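Side-chain contacts in naphthalene dioxygenase large subunit (Rhodococcus sp., PDB 2B1X), which is the large subunit of a Rieske-type non-heme iron oxygenase, with one domain for an iron-sulfur cluster and a catalytic domain for a single iron ion: residues M309-D312 and H313-P317; E353-K356 and S357-T361; D233-F236 and A237-G240; E270-V273 and E274-E277; L173-Y176 and L177-L181. All coordinates share one frame; numbering follows the deposited sequence.

Contact 1 of 5, residues M309-D312 and H313-P317; sequences MGKD and HLSAP
Asp-312 and Ser-315 meet in a hydrogen-bonded type I beta turn, at the tip of the hairpin connection between strands 302-309 and 318-330 of the catalytic domain. The turn's own backbone bond is weak, with Ser-315 N 3.5 Å from Asp-312 O, and the aspartate carboxylate supplies the stronger links. Its CG sits between the backbone N and the carbonyl carbon (chi1 66°), which folds OD2 back over the following residues. There it accepts the amide of Leu-314, with Leu-314 N 2.8 Å from Asp-312 OD2, as in an Asx turn, and the hydroxyl of Ser-315, with OG 2.6 Å from the same oxygen. The two donors come from opposite faces of the carboxylate plane, the amide 27° out of it and the hydroxyl 35°. Behind the turn the two arms of the loop bow apart before closing again at Gly-310 and Pro-317, and waters bridge the gap between them. One donates to both Asp-312 O and Ser-315 O; another lies 3.0 Å from Lys-311 N and 2.6 Å from Ala-316 O. Nearer the sheet, a CA-H...O contact brings Pro-317 CA to 3.4 Å from Met-309 O. The side chain of Met-309 comes within about 9 Å of the iron ion at its nearest atom. At the tip, Asp-312 and Leu-314 pack on Asp-72 of the small subunit. Two donors on one oxygen hold the carboxylate in place and probably spread its negative charge into the turn, whereas the buried amide of His-313 has no partner in the model.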
# COMPACT_ATOMS: atom_id res chain seq x y z
N MET A 309 10.96 34.50 -14.71
CA MET A 309 9.50 34.22 -14.71
C MET A 309 8.75 35.07 -13.71
O MET A 309 9.29 35.44 -12.65
CB MET A 309 9.22 32.73 -14.42
CG MET A 309 8.13 32.09 -15.31
SD MET A 309 8.71 30.61 -16.17
CE MET A 309 9.78 29.99 -15.01
N GLY A 310 7.51 35.43 -14.07
CA GLY A 310 6.58 36.11 -13.17
C GLY A 310 6.13 35.25 -11.99
O GLY A 310 6.07 34.01 -12.09
N LYS A 311 5.85 35.90 -10.86
CA LYS A 311 5.34 35.22 -9.66
C LYS A 311 3.82 35.08 -9.69
O LYS A 311 3.21 34.50 -8.78
CB LYS A 311 5.79 35.96 -8.38
CG LYS A 311 5.06 37.27 -8.14
CD LYS A 311 5.55 37.93 -6.88
CE LYS A 311 5.20 39.40 -6.87
NZ LYS A 311 4.78 39.83 -5.52
N ASP A 312 3.21 35.62 -10.75
CA ASP A 312 1.76 35.57 -11.01
C ASP A 312 1.49 36.22 -12.37
O ASP A 312 2.42 36.73 -13.01
CB ASP A 312 0.96 36.18 -9.85
CG ASP A 312 1.21 37.70 -9.70
OD1 ASP A 312 1.27 38.19 -8.56
OD2 ASP A 312 1.39 38.44 -10.66
N HIS A 313 0.24 36.24 -12.82
CA HIS A 313 -0.08 36.72 -14.16
C HIS A 313 0.01 38.25 -14.30
O HIS A 313 -0.12 38.78 -15.40
CB HIS A 313 -1.47 36.23 -14.56
CG HIS A 313 -2.56 36.71 -13.65
ND1 HIS A 313 -2.58 36.41 -12.31
CD2 HIS A 313 -3.65 37.47 -13.88
CE1 HIS A 313 -3.63 36.97 -11.74
NE2 HIS A 313 -4.32 37.61 -12.68
N LEU A 314 0.26 38.95 -13.20
CA LEU A 314 0.23 40.39 -13.23
C LEU A 314 1.61 41.02 -13.02
O LEU A 314 1.74 42.23 -12.97
CB LEU A 314 -0.75 40.91 -12.16
CG LEU A 314 -2.24 40.50 -12.26
CD1 LEU A 314 -2.96 40.96 -11.02
CD2 LEU A 314 -2.93 41.08 -13.54
N SER A 315 2.64 40.19 -12.90
CA SER A 315 3.93 40.69 -12.42
C SER A 315 5.05 40.56 -13.44
O SER A 315 5.05 39.64 -14.23
CB SER A 315 4.32 40.02 -11.11
OG SER A 315 3.28 40.20 -10.15
N ALA A 316 5.97 41.53 -13.41
CA ALA A 316 7.20 41.45 -14.19
C ALA A 316 8.05 40.30 -13.69
O ALA A 316 8.10 40.03 -12.47
CB ALA A 316 7.99 42.76 -14.08
N PRO A 317 8.74 39.63 -14.61
CA PRO A 317 9.49 38.43 -14.25
C PRO A 317 10.74 38.74 -13.41
O PRO A 317 11.34 39.80 -13.51
CB PRO A 317 9.88 37.84 -15.60
CG PRO A 317 9.88 38.97 -16.55
CD PRO A 317 8.84 39.96 -16.05
O HOH W 1 7.24 38.51 -10.58
O HOH W 2 3.76 37.72 -15.52

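Contact 2 of 5, residues E353-K356 and S357-T361; sequences ESYK and SYLRT
Lys-356 lies alongside Arg-360, one helical turn further on, and both chains point the same way from helix 348-361. The bend at chi2 (-60°) carries Lys-356 CD over one face of the guanidinium, off-centre toward the rim and 4.0 Å from Arg-360 NH2; a second bend, at chi4, turns only the ammonium. That group stays close as well, Lys-356 NZ being 4.1 Å from Arg-360 NH2. The arginine is held from other directions: NH1 donates to Lys-311 O, and NH2 donates to Asp-68 O of the small subunit, whose Asp-69 and Asp-70 add long, weak ion pairs. Tyr-355 makes the second side-chain pair. With CG anti to the backbone N (chi1 159°), its ring runs beside Leu-359, and Tyr-355 OH lies 3.6 Å from Leu-359 CD2. That hydroxyl is bonded to Asp-68 OD2 of the small subunit, so the methyl group packs next to an interface bond. Ser-357 belongs to another side of the helix. Its amide donates to the carbonyl one turn back, with Ser-357 N 3.0 Å from Glu-353 O, and its OG donates to Met-309 O in the neighbouring hairpin connection. Its own carbonyl accepts the hydroxyl of the residue one turn on, in the carbonyl plane, with Thr-361 OG1 2.8 Å from Ser-357 O. The helix therefore turns one flank to the partner subunit and another to its own sheet. The acidic run of the small subunit would be expected to offset the two neighbouring positive charges, leaving the lysine methylenes to shield one face of the guanidinium.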
# COMPACT_ATOMS: atom_id res chain seq x y z
N GLU A 353 11.41 38.22 -4.01
CA GLU A 353 10.86 38.20 -5.37
C GLU A 353 11.24 36.96 -6.14
O GLU A 353 10.42 36.38 -6.85
CB GLU A 353 11.29 39.44 -6.17
CG GLU A 353 10.55 40.72 -5.81
CD GLU A 353 9.03 40.58 -5.81
OE1 GLU A 353 8.47 39.92 -6.72
OE2 GLU A 353 8.39 41.13 -4.89
N SER A 354 12.50 36.55 -6.01
CA SER A 354 13.00 35.40 -6.76
C SER A 354 12.37 34.08 -6.24
O SER A 354 12.04 33.19 -7.00
CB SER A 354 14.54 35.35 -6.64
OG SER A 354 15.08 34.19 -7.23
N TYR A 355 12.21 34.02 -4.92
CA TYR A 355 11.51 32.95 -4.22
C TYR A 355 10.07 32.79 -4.68
O TYR A 355 9.63 31.66 -4.95
CB TYR A 355 11.55 33.24 -2.71
CG TYR A 355 10.50 32.55 -1.85
CD1 TYR A 355 10.39 31.16 -1.81
CD2 TYR A 355 9.64 33.30 -1.06
CE1 TYR A 355 9.42 30.54 -0.99
CE2 TYR A 355 8.69 32.70 -0.24
CZ TYR A 355 8.59 31.30 -0.22
OH TYR A 355 7.66 30.70 0.59
N LYS A 356 9.32 33.88 -4.76
CA LYS A 356 7.95 33.82 -5.25
C LYS A 356 7.88 33.43 -6.76
O LYS A 356 7.00 32.66 -7.17
CB LYS A 356 7.18 35.12 -4.97
CG LYS A 356 7.11 35.56 -3.48
CD LYS A 356 6.40 34.49 -2.60
CE LYS A 356 6.10 34.96 -1.18
NZ LYS A 356 5.26 36.25 -1.10
N SER A 357 8.81 33.92 -7.56
CA SER A 357 8.85 33.53 -8.97
C SER A 357 9.07 32.02 -9.14
O SER A 357 8.38 31.38 -9.94
CB SER A 357 9.91 34.32 -9.71
OG SER A 357 9.40 35.62 -9.91
N TYR A 358 10.02 31.48 -8.39
CA TYR A 358 10.23 30.03 -8.33
C TYR A 358 8.98 29.28 -7.83
O TYR A 358 8.59 28.23 -8.39
CB TYR A 358 11.38 29.73 -7.35
CG TYR A 358 11.37 28.30 -6.79
CD1 TYR A 358 11.75 27.21 -7.60
CD2 TYR A 358 10.98 28.04 -5.47
CE1 TYR A 358 11.73 25.92 -7.12
CE2 TYR A 358 10.96 26.69 -4.97
CZ TYR A 358 11.35 25.66 -5.80
OH TYR A 358 11.36 24.36 -5.33
N LEU A 359 8.37 29.79 -6.74
CA LEU A 359 7.40 29.00 -5.98
C LEU A 359 6.09 28.78 -6.75
O LEU A 359 5.50 27.68 -6.67
CB LEU A 359 7.13 29.65 -4.62
CG LEU A 359 6.33 28.87 -3.58
CD1 LEU A 359 7.06 27.63 -3.09
CD2 LEU A 359 5.94 29.77 -2.44
N ARG A 360 5.66 29.79 -7.52
CA ARG A 360 4.37 29.74 -8.21
C ARG A 360 4.47 29.05 -9.56
O ARG A 360 3.43 28.72 -10.15
CB ARG A 360 3.74 31.14 -8.36
CG ARG A 360 3.02 31.61 -7.08
CD ARG A 360 4.00 32.11 -6.02
NE ARG A 360 3.41 32.82 -4.89
CZ ARG A 360 3.12 34.12 -4.86
NH1 ARG A 360 3.33 34.89 -5.94
NH2 ARG A 360 2.61 34.64 -3.75
N THR A 361 5.72 28.80 -10.01
CA THR A 361 5.98 28.15 -11.31
C THR A 361 6.47 26.72 -11.18
O THR A 361 5.92 25.83 -11.84
CB THR A 361 6.94 28.99 -12.22
OG1 THR A 361 8.21 29.17 -11.57
CG2 THR A 361 6.39 30.42 -12.41

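Contact 3 of 5, residues D233-F236 and A237-G240; sequences DPQF and ALYG
Phe-236 takes a chi1 of 86°, with CG between the backbone N and the carbonyl carbon, and this swings its ring back under Ala-237. The alanine methyl sits over the ring centre in a CH-pi contact, Ala-237 CB lying 4.2 Å from the Phe-236 centroid and 5° off the ring normal. Gln-235 and Tyr-239 both have CG beside the backbone N, and their ends converge with Asp-233 on one water. It donates to Asp-233 OD2 and to Gln-235 OE1, at 2.7 Å each, and accepts from Tyr-239 OH at 2.6 Å in the plane of the ring. Asp-233 also forms an Asx turn, OD1 receiving Gln-235 N at 2.9 Å. A 3-10 bond follows, with Leu-238 N 2.9 Å from Gln-235 O. Leu-238 CD1 crosses the glutamine at a slant, 3.9 Å from Gln-235 NE2, which donates to Asp-129 OD1 of the second copy of this protein. At its nearest atom the Phe-236 side chain is about 9 Å from the iron ion. One side of this loop thus carries an apolar ring probably near the pocket of the iron held by His-216, His-221 and Asp-372; the other is tied by one water serving three polar ends.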
# COMPACT_ATOMS: atom_id res chain seq x y z
N ASP A 233 5.89 33.12 -27.96
CA ASP A 233 6.41 32.82 -29.29
C ASP A 233 6.65 31.33 -29.45
O ASP A 233 7.51 30.80 -28.77
CB ASP A 233 7.73 33.55 -29.49
CG ASP A 233 8.22 33.51 -30.94
OD1 ASP A 233 7.64 32.77 -31.77
OD2 ASP A 233 9.21 34.17 -31.32
N PRO A 234 5.95 30.66 -30.38
CA PRO A 234 6.19 29.23 -30.67
C PRO A 234 7.63 28.90 -31.16
O PRO A 234 8.02 27.73 -31.18
CB PRO A 234 5.22 28.91 -31.82
CG PRO A 234 4.34 30.09 -31.98
CD PRO A 234 4.89 31.25 -31.23
N GLN A 235 8.36 29.92 -31.57
CA GLN A 235 9.73 29.82 -32.04
C GLN A 235 10.72 30.24 -30.97
O GLN A 235 11.90 30.39 -31.26
CB GLN A 235 9.94 30.74 -33.24
CG GLN A 235 9.14 30.39 -34.48
CD GLN A 235 9.64 31.14 -35.69
OE1 GLN A 235 9.92 32.35 -35.61
NE2 GLN A 235 9.80 30.44 -36.81
N PHE A 236 10.25 30.45 -29.73
CA PHE A 236 11.12 30.97 -28.67
C PHE A 236 12.46 30.23 -28.49
O PHE A 236 13.48 30.85 -28.19
CB PHE A 236 10.37 31.09 -27.33
CG PHE A 236 10.37 29.82 -26.52
CD1 PHE A 236 11.20 29.69 -25.39
CD2 PHE A 236 9.54 28.77 -26.87
CE1 PHE A 236 11.19 28.52 -24.63
CE2 PHE A 236 9.54 27.59 -26.13
CZ PHE A 236 10.36 27.47 -25.00
N ALA A 237 12.47 28.92 -28.69
CA ALA A 237 13.67 28.12 -28.44
C ALA A 237 14.66 28.13 -29.59
O ALA A 237 15.80 27.68 -29.43
CB ALA A 237 13.31 26.72 -28.01
N LEU A 238 14.27 28.72 -30.73
CA LEU A 238 15.20 28.95 -31.81
C LEU A 238 16.29 29.95 -31.43
O LEU A 238 17.38 29.96 -32.02
CB LEU A 238 14.46 29.43 -33.08
CG LEU A 238 13.46 28.47 -33.75
CD1 LEU A 238 13.00 29.06 -35.09
CD2 LEU A 238 14.03 27.03 -33.93
N TYR A 239 16.00 30.81 -30.44
CA TYR A 239 16.95 31.85 -30.00
C TYR A 239 17.74 31.31 -28.83
O TYR A 239 17.74 31.89 -27.74
CB TYR A 239 16.25 33.15 -29.65
CG TYR A 239 15.33 33.63 -30.76
CD1 TYR A 239 13.97 33.32 -30.73
CD2 TYR A 239 15.83 34.38 -31.84
CE1 TYR A 239 13.13 33.71 -31.75
CE2 TYR A 239 14.98 34.79 -32.87
CZ TYR A 239 13.64 34.45 -32.83
OH TYR A 239 12.77 34.85 -33.83
N GLY A 240 18.36 30.16 -29.05
CA GLY A 240 19.07 29.47 -28.00
C GLY A 240 20.14 28.53 -28.52
O GLY A 240 20.35 28.40 -29.74
O HOH W 3 10.25 34.33 -33.81

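Contact 4 of 5, residues E270-V273 and E274-E277; sequences ENIV and EELE
The flat ends of Asn-271 and Glu-275, an amide and a carboxylate one turn apart on alpha-helix 270-279, meet through a bridging water instead of stacking. The water accepts from Asn-271 ND2 at 3.0 Å and donates to Glu-275 OE2 at a short 2.5 Å. Glu-275 CG stands beside its backbone N (chi1 -64°), which puts it 3.2 Å from Asn-271 O; beyond CG the chain is extended and carries the carboxylate to the water. Each flat group has a second partner beyond the helix: ND2 also donates to Asp-345 O, and the other carboxylate oxygen, OE1, accepts from Asp-185 N. Both ends are therefore fixed to loops that flank the helix. Regular i to i+4 backbone bonds carry the turn, including Leu-276 N to Ile-272 O at 2.9 Å. Leu-276 has CG between its backbone N and carbonyl carbon (chi1 81°), which folds the side chain back along the helix until its CD2 is 3.9 Å from Val-273 CA. Phe-265 touches both Leu-276 and Val-273, and Arg-183 lies on Leu-276, so this flank packs inward. Glu-270, Glu-274 and Glu-277 face solvent; Glu-270, at the N-terminal end, would probably be favoured by the positive end of the helix dipole. Glu-277 follows the surface with its carboxyl carbon against a methyl group, CD lying 4.1 Å from Val-273 CG1.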
# COMPACT_ATOMS: atom_id res chain seq x y z
N GLU A 270 22.52 44.72 -9.21
CA GLU A 270 23.72 45.41 -9.67
C GLU A 270 25.01 44.92 -9.00
O GLU A 270 26.05 44.81 -9.66
CB GLU A 270 23.55 46.92 -9.46
CG GLU A 270 22.45 47.51 -10.32
CD GLU A 270 21.12 47.72 -9.58
OE1 GLU A 270 20.54 46.73 -9.00
OE2 GLU A 270 20.64 48.90 -9.61
N ASN A 271 24.94 44.61 -7.70
CA ASN A 271 26.13 44.14 -7.01
C ASN A 271 26.56 42.76 -7.49
O ASN A 271 27.76 42.46 -7.55
CB ASN A 271 25.98 44.22 -5.48
CG ASN A 271 24.87 43.34 -4.94
OD1 ASN A 271 23.73 43.37 -5.41
ND2 ASN A 271 25.19 42.58 -3.90
N ILE A 272 25.59 41.91 -7.84
CA ILE A 272 25.88 40.59 -8.35
C ILE A 272 26.46 40.67 -9.77
O ILE A 272 27.39 39.93 -10.12
CB ILE A 272 24.61 39.66 -8.29
CG1 ILE A 272 24.01 39.62 -6.86
CG2 ILE A 272 24.93 38.28 -8.76
CD1 ILE A 272 24.96 39.18 -5.73
N VAL A 273 25.94 41.57 -10.58
CA VAL A 273 26.46 41.77 -11.93
C VAL A 273 27.92 42.26 -11.88
O VAL A 273 28.76 41.78 -12.63
CB VAL A 273 25.60 42.76 -12.74
CG1 VAL A 273 26.28 43.14 -14.06
CG2 VAL A 273 24.23 42.18 -12.99
N GLU A 274 28.21 43.20 -10.98
CA GLU A 274 29.58 43.64 -10.71
C GLU A 274 30.49 42.45 -10.48
O GLU A 274 31.55 42.34 -11.11
CB GLU A 274 29.60 44.49 -9.45
CG GLU A 274 29.84 45.97 -9.64
CD GLU A 274 30.34 46.62 -8.35
OE1 GLU A 274 29.62 46.57 -7.32
OE2 GLU A 274 31.47 47.18 -8.36
N GLU A 275 30.07 41.57 -9.56
CA GLU A 275 30.90 40.46 -9.12
C GLU A 275 31.08 39.44 -10.26
O GLU A 275 32.19 39.00 -10.53
CB GLU A 275 30.34 39.84 -7.82
CG GLU A 275 30.38 40.83 -6.64
CD GLU A 275 29.82 40.28 -5.33
OE1 GLU A 275 29.39 39.10 -5.29
OE2 GLU A 275 29.86 41.03 -4.33
N LEU A 276 29.99 39.12 -10.97
CA LEU A 276 30.06 38.11 -12.02
C LEU A 276 30.98 38.52 -13.20
O LEU A 276 31.70 37.70 -13.76
CB LEU A 276 28.65 37.68 -12.48
CG LEU A 276 27.85 38.51 -13.48
CD1 LEU A 276 28.31 38.28 -14.92
CD2 LEU A 276 26.35 38.19 -13.36
N GLU A 277 30.96 39.80 -13.53
CA GLU A 277 31.89 40.34 -14.53
C GLU A 277 33.37 40.19 -14.15
O GLU A 277 34.25 40.20 -15.01
CB GLU A 277 31.58 41.81 -14.79
CG GLU A 277 30.26 42.02 -15.51
CD GLU A 277 29.93 43.48 -15.80
OE1 GLU A 277 30.14 44.36 -14.92
OE2 GLU A 277 29.43 43.75 -16.93
O HOH W 4 28.09 42.38 -3.12

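Contact 5 of 5, residues L173-Y176 and L177-L181; sequences LKFY and LDIVL
Leu-173 O receives two backbone donors at the start of alpha-helix 174-181, Tyr-176 N at 2.9 Å and Leu-177 N at 3.0 Å, the latter bond being nearly straight (171° at the hydrogen). This short helix lies against the antiparallel sheet of the catalytic domain. Its regular pattern lapses one turn on: Ile-179 N makes a weak bond to Tyr-176 O, while Phe-175 O accepts from Gln-284 NE2 in helix 282-288. Leu-173 and Leu-177 form the side-chain contact on the sheet flank. The CD1 methyl of Leu-173 fits into the fork of Leu-177, lying 3.7 Å from its CG and 3.8 Å from its CD2. Both leucines continue onto Val-298, and Leu-177 also meets Ile-304, which places this apolar pair against two adjacent strands. On another flank the Phe-175 ring edge faces the Tyr-176 ring, with Phe-175 CD1 3.5 Å above the plane and over the ring centre. Ile-179 closes this group from the next turn, its CD1 being 4.4 Å from Phe-175 CE1 and oblique to both rings. The tyrosine hydroxyl is bonded to Pro-411 O and Trp-408 NE1. Asp-178 has CG beside its backbone N (chi1 -70°), a setting that keeps the carboxylate near the helix. OD1 makes a salt bridge to Lys-152 and a hydrogen bond to Tyr-151, and OD2 takes Gln-284. These partners would offset its closeness to another acceptor, since Asp-178 OD1 lies 3.1 Å from Lys-174 O.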
# COMPACT_ATOMS: atom_id res chain seq x y z
N LEU A 173 31.45 20.41 -18.67
CA LEU A 173 30.29 20.98 -18.01
C LEU A 173 30.64 22.05 -16.98
O LEU A 173 29.86 22.97 -16.76
CB LEU A 173 29.45 19.89 -17.36
CG LEU A 173 27.93 19.92 -17.37
CD1 LEU A 173 27.37 19.94 -15.96
CD2 LEU A 173 27.25 20.96 -18.27
N LYS A 174 31.84 21.96 -16.39
CA LYS A 174 32.28 22.95 -15.40
C LYS A 174 32.17 24.40 -15.89
O LYS A 174 31.78 25.29 -15.12
CB LYS A 174 33.69 22.64 -14.87
CG LYS A 174 33.74 21.30 -14.10
CD LYS A 174 35.01 21.13 -13.24
CE LYS A 174 36.30 21.13 -14.07
NZ LYS A 174 36.21 20.13 -15.19
N PHE A 175 32.50 24.63 -17.16
CA PHE A 175 32.39 25.95 -17.81
C PHE A 175 30.99 26.58 -17.66
O PHE A 175 30.86 27.77 -17.41
CB PHE A 175 32.73 25.79 -19.30
CG PHE A 175 32.62 27.07 -20.11
CD1 PHE A 175 31.40 27.47 -20.65
CD2 PHE A 175 33.74 27.85 -20.37
CE1 PHE A 175 31.30 28.64 -21.40
CE2 PHE A 175 33.65 29.01 -21.12
CZ PHE A 175 32.43 29.41 -21.63
N TYR A 176 29.96 25.74 -17.76
CA TYR A 176 28.57 26.17 -17.70
C TYR A 176 28.05 26.21 -16.28
O TYR A 176 27.30 27.10 -15.92
CB TYR A 176 27.70 25.25 -18.58
CG TYR A 176 28.15 25.29 -20.01
CD1 TYR A 176 28.95 24.27 -20.55
CD2 TYR A 176 27.83 26.38 -20.84
CE1 TYR A 176 29.40 24.32 -21.89
CE2 TYR A 176 28.27 26.44 -22.15
CZ TYR A 176 29.05 25.41 -22.69
OH TYR A 176 29.51 25.51 -24.01
N LEU A 177 28.44 25.24 -15.46
CA LEU A 177 28.08 25.27 -14.04
C LEU A 177 28.55 26.58 -13.38
O LEU A 177 27.84 27.17 -12.57
CB LEU A 177 28.67 24.08 -13.30
CG LEU A 177 28.07 22.70 -13.65
CD1 LEU A 177 28.87 21.62 -12.88
CD2 LEU A 177 26.56 22.58 -13.33
N ASP A 178 29.74 27.03 -13.74
CA ASP A 178 30.26 28.31 -13.22
C ASP A 178 29.29 29.47 -13.43
O ASP A 178 29.12 30.33 -12.57
CB ASP A 178 31.57 28.70 -13.92
CG ASP A 178 32.73 27.80 -13.54
OD1 ASP A 178 32.58 26.97 -12.59
OD2 ASP A 178 33.83 27.88 -14.15
N ILE A 179 28.68 29.49 -14.61
CA ILE A 179 27.76 30.55 -15.00
C ILE A 179 26.55 30.63 -14.06
O ILE A 179 26.01 31.70 -13.84
CB ILE A 179 27.33 30.34 -16.46
CG1 ILE A 179 28.47 30.73 -17.41
CG2 ILE A 179 26.06 31.16 -16.80
CD1 ILE A 179 28.21 30.38 -18.88
N VAL A 180 26.17 29.49 -13.51
CA VAL A 180 25.04 29.40 -12.59
C VAL A 180 25.51 29.46 -11.12
O VAL A 180 24.86 30.06 -10.29
CB VAL A 180 24.23 28.10 -12.90
CG1 VAL A 180 23.57 27.51 -11.68
CG2 VAL A 180 23.20 28.37 -14.02
N LEU A 181 26.67 28.88 -10.81
CA LEU A 181 27.08 28.72 -9.40
C LEU A 181 28.05 29.76 -8.86
O LEU A 181 28.12 29.97 -7.65
CB LEU A 181 27.69 27.34 -9.17
CG LEU A 181 26.92 26.08 -9.60
CD1 LEU A 181 27.83 24.90 -9.45
CD2 LEU A 181 25.63 25.87 -8.80

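Overall arrangement
All five contacts belong to the catalytic domain, but they differ with depth. Contact 5 is the most central, its centre about 13 Å from that of the chain, and is mainly apolar; contact 2 is also buried, yet its polar ends serve a subunit interface. Contacts 1, 3 and 4 lie further out, their centres about 25 to 26 Å from that of the chain, and each includes bridging water. Contacts 1 and 2 touch directly, joining a hairpin to the helix beside it, and both reach the small subunit. Contact 3 instead meets the second large subunit. Contacts 4 and 5, their nearest atoms about 7 Å apart, touch no other chain.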